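PDB 2AJR: sugar kinase, pfkB family from Thermotoga maritima, which probably transfers a phosphate from ATP to a sugar phosphate, perhaps fructose 1-phosphate, and binds magnesium. Local coordinates for residues A[301-306]-A[311-316]; A[55-60]-A[274-279]. All blocks are in the same frame, centred on the assembly; numbering follows the deposited sequence.

Contact 1. Residues A[301-306]-A[311-316]; sequences ALAATR and YMPDLE
Tyr311 swings its ring anti to the backbone N (chi1 166°) toward helix 290-304, which brings the ring edge to Ala303 O. The meeting at the edge is loose, with Tyr311 CD2 3.8 Å from Ala303 O; this carbonyl already accepts the backbone N-H of Arg306. One ring face lies over the chain that follows, with Pro313 N above its centre, and Arg307 of the magnesium site makes a cation-pi contact with the ring. The backbone path of Tyr311 sets its carbonyl against Ala304: the methyl rests on it (Ala304 CB to Tyr311 O, 3.5 Å), and Ala304 CA is also 3.5 Å from Tyr311 O in a bent CA-H...O contact (131° at the hydrogen). Pro313 adds a rigid apolar bump: its CB is 3.5 Å from Ala303 CB, with CG beside it. Alanines suit the helix side because their short methyls let the returning chain pass close. Thr305 OG1 donates to Leu302 O (2.7 Å). With no hydrogen bond between the segments, apolar packing and the CA-H...O contact join them by close fit beside the observed magnesium site, which Ala304, whose methyl cannot ligate, must serve through its backbone.

Contact 2. Residues A[55-60]-A[274-279]; sequences INVSIA and AYVAGM. With ACT (acetate ion), chain D.
Val57 and Val276 meet through single methyl branches, Val57 CG2 against Val276 CG1 at 4.1 Å, where helices 53-63 and 271-286 pass over one another. The two side chains are set obliquely. Val57 CG1, anti to the backbone N (chi1 169°), reaches the neighbouring bump instead, lying 4.2 Å from Ala277 CB. The methyl of Ala277 points toward helix 53-63 and fits the shallow hollow between Val57 and Ala60, one turn apart, with Val57 O also beside it. Ala60 faces the same methyl, though the modelled separation of the two CB atoms is doubtful. Small residues suit this place: the segment axes approach to 8.5 Å while crossing at -53°, and Val57 sits at the closest approach of the backbones, its two methyls parting to Val276 and Ala277. All four side chains are apolar and buried. Beside this packing, Asn56 ND2 makes a weak hydrogen bond of 3.3 Å to OXT of an acetate ion, probably from the crystallisation liquor; Asn56 ND2 also donates to Asp273 OD2. The arrangement is a close helix crossing in a ribokinase-like fold, between the helix that begins within the family's Gly-Gly-Lys-Gly sequence and the one whose start carries most of the Gly-Ala-Gly-Asp motif.

Contact 1 and contact 2 adjoin, their centres 10 Å apart, and share one buried interior. Helix 271-286 is the bridge: on one side it packs against helix 53-63, and on another Ala274 CB lies 3.9 Å from Ala304 CB. Met312, a selenomethionine, fills the angle between the contacts, its SE 3.9 Å from Asn56 O and its CB 3.8 Å from Ala60 CA. Contact 1 lies nearer the magnesium, with the Tyr311 side chain about 5 Å from the ion, against about 12 Å for that of Ala60. Contact 1 thus sits at the metal site through Ala304, and contact 2 beside Asp273 of the Gly-Ala-Gly-Asp motif, which in relatives lies at the phosphoryl-transfer site and probably does so here.

Contact 1. Residues A[301-306]-A[311-316]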
loop_
_atom_site.group_PDB
_atom_site.type_symbol
_atom_site.label_atom_id
_atom_site.label_comp_id
_atom_site.label_asym_id
_atom_site.label_seq_id
_atom_site.Cartn_x
_atom_site.Cartn_y
_atom_site.Cartn_z
ATOM N N ALA A 301 19.460 -2.385 19.047
ATOM C CA ALA A 301 19.491 -2.193 17.611
ATOM C C ALA A 301 19.933 -3.484 16.947
ATOM O O ALA A 301 19.291 -3.941 16.009
ATOM C CB ALA A 301 20.422 -1.041 17.233
ATOM N N LEU A 302 21.013 -4.085 17.444
ATOM C CA LEU A 302 21.507 -5.319 16.862
ATOM C C LEU A 302 20.435 -6.374 16.945
ATOM O O LEU A 302 20.226 -7.105 15.979
ATOM C CB LEU A 302 22.797 -5.822 17.545
ATOM C CG LEU A 302 24.086 -5.117 17.095
ATOM C CD1 LEU A 302 25.270 -5.598 17.881
ATOM C CD2 LEU A 302 24.331 -5.286 15.591
ATOM N N ALA A 303 19.768 -6.455 18.096
ATOM C CA ALA A 303 18.732 -7.459 18.324
ATOM C C ALA A 303 17.607 -7.267 17.315
ATOM O O ALA A 303 17.108 -8.233 16.739
ATOM C CB ALA A 303 18.194 -7.363 19.739
ATOM N N ALA A 304 17.239 -6.018 17.065
ATOM C CA ALA A 304 16.182 -5.722 16.109
ATOM C C ALA A 304 16.500 -6.270 14.725
ATOM O O ALA A 304 15.599 -6.712 14.013
ATOM C CB ALA A 304 15.920 -4.228 16.037
ATOM N N THR A 305 17.769 -6.273 14.345
ATOM C CA THR A 305 18.138 -6.758 13.023
ATOM C C THR A 305 18.103 -8.280 12.898
ATOM O O THR A 305 18.206 -8.808 11.805
ATOM C CB THR A 305 19.548 -6.324 12.631
ATOM O OG1 THR A 305 20.497 -7.186 13.278
ATOM C CG2 THR A 305 19.802 -4.884 13.027
ATOM N N ARG A 306 17.980 -9.013 13.988
ATOM C CA ARG A 306 18.043 -10.473 13.851
ATOM C C ARG A 306 16.836 -11.071 13.156
ATOM O O ARG A 306 16.860 -12.249 12.861
ATOM C CB ARG A 306 18.257 -11.183 15.195
ATOM C CG ARG A 306 19.537 -10.810 15.921
ATOM C CD ARG A 306 20.693 -10.613 14.968
ATOM N NE ARG A 306 21.923 -10.242 15.655
ATOM C CZ ARG A 306 23.031 -9.833 15.036
ATOM N NH1 ARG A 306 23.085 -9.760 13.709
ATOM N NH2 ARG A 306 24.102 -9.506 15.753
ATOM N N TYR A 311 10.911 -5.948 14.424
ATOM C CA TYR A 311 10.918 -6.655 15.677
ATOM C C TYR A 311 11.560 -5.754 16.714
ATOM O O TYR A 311 12.689 -5.320 16.565
ATOM C CB TYR A 311 11.689 -7.967 15.536
ATOM C CG TYR A 311 12.068 -8.653 16.839
ATOM C CD1 TYR A 311 11.103 -9.216 17.681
ATOM C CD2 TYR A 311 13.401 -8.780 17.204
ATOM C CE1 TYR A 311 11.469 -9.858 18.875
ATOM C CE2 TYR A 311 13.780 -9.416 18.373
ATOM C CZ TYR A 311 12.821 -9.955 19.210
ATOM O OH TYR A 311 13.255 -10.573 20.376
HETATM N N MSE A 312 10.808 -5.442 17.747
HETATM C CA MSE A 312 11.335 -4.754 18.896
HETATM C C MSE A 312 11.697 -5.855 19.893
HETATM O O MSE A 312 10.853 -6.671 20.246
HETATM C CB MSE A 312 10.280 -3.817 19.472
HETATM C CG MSE A 312 9.763 -2.785 18.488
HETATM SE SE MSE A 312 11.189 -1.546 17.809
HETATM C CE MSE A 312 11.137 -1.972 15.838
ATOM N N PRO A 313 12.960 -5.896 20.328
ATOM C CA PRO A 313 13.443 -7.022 21.118
ATOM C C PRO A 313 13.009 -6.999 22.573
ATOM O O PRO A 313 12.680 -5.939 23.096
ATOM C CB PRO A 313 14.959 -6.859 21.032
ATOM C CG PRO A 313 15.160 -5.384 20.923
ATOM C CD PRO A 313 14.017 -4.897 20.092
ATOM N N ASP A 314 12.999 -8.169 23.205
ATOM C CA ASP A 314 12.887 -8.252 24.664
ATOM C C ASP A 314 14.272 -8.296 25.327
ATOM O O ASP A 314 15.293 -8.463 24.644
ATOM C CB ASP A 314 11.993 -9.425 25.125
ATOM C CG ASP A 314 12.534 -10.816 24.739
ATOM O OD1 ASP A 314 13.749 -11.013 24.503
ATOM O OD2 ASP A 314 11.702 -11.742 24.700
ATOM N N LEU A 315 14.289 -8.141 26.649
ATOM C CA LEU A 315 15.536 -8.047 27.413
ATOM C C LEU A 315 16.469 -9.240 27.190
ATOM O O LEU A 315 17.671 -9.063 27.092
ATOM C CB LEU A 315 15.245 -7.873 28.911
ATOM C CG LEU A 315 16.462 -7.607 29.809
ATOM C CD1 LEU A 315 17.207 -6.352 29.347
ATOM C CD2 LEU A 315 16.059 -7.497 31.275
ATOM N N GLU A 316 15.917 -10.445 27.108
ATOM C CA GLU A 316 16.714 -11.629 26.796
ATOM C C GLU A 316 17.442 -11.451 25.460
ATOM O O GLU A 316 18.636 -11.701 25.378
ATOM C CB GLU A 316 15.846 -12.901 26.772
ATOM C CG GLU A 316 16.613 -14.182 26.340
ATOM C CD GLU A 316 15.795 -15.495 26.459
ATOM O OE1 GLU A 316 14.540 -15.444 26.412
ATOM O OE2 GLU A 316 16.416 -16.584 26.589
#

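Contact 2. Residues A[55-60]-A[274-279]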
loop_
_atom_site.group_PDB
_atom_site.type_symbol
_atom_site.label_atom_id
_atom_site.label_comp_id
_atom_site.label_asym_id
_atom_site.label_seq_id
_atom_site.Cartn_x
_atom_site.Cartn_y
_atom_site.Cartn_z
ATOM N N ILE A 55 6.101 5.814 18.118
ATOM C CA ILE A 55 5.191 4.714 18.340
ATOM C C ILE A 55 5.954 3.398 18.480
ATOM O O ILE A 55 5.619 2.583 19.336
ATOM C CB ILE A 55 4.116 4.668 17.225
ATOM C CG1 ILE A 55 3.127 5.818 17.466
ATOM C CG2 ILE A 55 3.394 3.319 17.201
ATOM C CD1 ILE A 55 1.892 5.772 16.615
ATOM N N ASN A 56 6.986 3.209 17.653
ATOM C CA ASN A 56 7.817 2.004 17.733
ATOM C C ASN A 56 8.582 2.004 19.071
ATOM O O ASN A 56 8.802 0.944 19.663
ATOM C CB ASN A 56 8.822 1.888 16.563
ATOM C CG ASN A 56 8.169 1.671 15.178
ATOM O OD1 ASN A 56 7.147 0.996 15.016
ATOM N ND2 ASN A 56 8.819 2.217 14.162
ATOM N N VAL A 57 8.981 3.192 19.537
ATOM C CA VAL A 57 9.646 3.312 20.842
ATOM C C VAL A 57 8.695 2.899 21.954
ATOM O O VAL A 57 9.101 2.184 22.858
ATOM C CB VAL A 57 10.200 4.730 21.103
ATOM C CG1 VAL A 57 10.629 4.896 22.556
ATOM C CG2 VAL A 57 11.359 5.026 20.164
ATOM N N SER A 58 7.434 3.313 21.873
ATOM C CA SER A 58 6.420 2.832 22.807
ATOM C C SER A 58 6.262 1.318 22.765
ATOM O O SER A 58 6.190 0.665 23.801
ATOM C CB SER A 58 5.067 3.490 22.539
ATOM O OG SER A 58 5.057 4.845 22.973
ATOM N N ILE A 59 6.200 0.750 21.567
ATOM C CA ILE A 59 6.093 -0.705 21.435
ATOM C C ILE A 59 7.340 -1.347 22.068
ATOM O O ILE A 59 7.215 -2.215 22.927
ATOM C CB ILE A 59 5.875 -1.143 19.954
ATOM C CG1 ILE A 59 4.497 -0.656 19.468
ATOM C CG2 ILE A 59 5.995 -2.674 19.795
ATOM C CD1 ILE A 59 4.339 -0.559 17.948
ATOM N N ALA A 60 8.523 -0.892 21.665
ATOM C CA ALA A 60 9.795 -1.324 22.265
ATOM C C ALA A 60 9.809 -1.254 23.809
ATOM O O ALA A 60 10.139 -2.231 24.483
ATOM C CB ALA A 60 10.938 -0.501 21.707
ATOM N N ALA A 274 14.424 0.839 18.263
ATOM C CA ALA A 274 14.923 -0.087 19.289
ATOM C C ALA A 274 16.092 0.547 20.008
ATOM O O ALA A 274 16.122 0.538 21.213
ATOM C CB ALA A 274 15.342 -1.431 18.683
ATOM N N TYR A 275 17.043 1.112 19.261
ATOM C CA TYR A 275 18.180 1.826 19.844
ATOM C C TYR A 275 17.706 2.838 20.867
ATOM O O TYR A 275 18.145 2.824 22.014
ATOM C CB TYR A 275 18.982 2.550 18.764
ATOM C CG TYR A 275 20.436 2.775 19.122
ATOM C CD1 TYR A 275 20.796 3.493 20.261
ATOM C CD2 TYR A 275 21.454 2.270 18.317
ATOM C CE1 TYR A 275 22.129 3.693 20.594
ATOM C CE2 TYR A 275 22.786 2.476 18.638
ATOM C CZ TYR A 275 23.113 3.182 19.781
ATOM O OH TYR A 275 24.423 3.383 20.108
ATOM N N VAL A 276 16.799 3.721 20.464
ATOM C CA VAL A 276 16.335 4.768 21.371
ATOM C C VAL A 276 15.603 4.175 22.577
ATOM O O VAL A 276 15.821 4.607 23.716
ATOM C CB VAL A 276 15.466 5.810 20.632
ATOM C CG1 VAL A 276 14.785 6.757 21.621
ATOM C CG2 VAL A 276 16.344 6.596 19.689
ATOM N N ALA A 277 14.768 3.171 22.337
ATOM C CA ALA A 277 14.014 2.526 23.418
ATOM C C ALA A 277 14.942 1.907 24.462
ATOM O O ALA A 277 14.676 1.966 25.662
ATOM C CB ALA A 277 13.106 1.480 22.862
ATOM N N GLY A 278 16.023 1.293 23.996
ATOM C CA GLY A 278 17.009 0.720 24.887
ATOM C C GLY A 278 17.602 1.790 25.771
ATOM O O GLY A 278 17.698 1.612 26.978
HETATM N N MSE A 279 17.983 2.910 25.169
HETATM C CA MSE A 279 18.527 4.026 25.922
HETATM C C MSE A 279 17.530 4.545 26.940
HETATM O O MSE A 279 17.899 4.794 28.085
HETATM C CB MSE A 279 18.953 5.158 24.993
HETATM C CG MSE A 279 20.164 4.820 24.180
HETATM SE SE MSE A 279 20.904 6.358 23.221
HETATM C CE MSE A 279 22.423 6.800 24.401
HETATM C C ACT D . 8.450 3.960 10.190
HETATM O O ACT D . 7.793 3.997 9.069
HETATM O OXT ACT D . 8.363 2.919 10.924
HETATM C CH3 ACT D . 9.271 5.115 10.690
#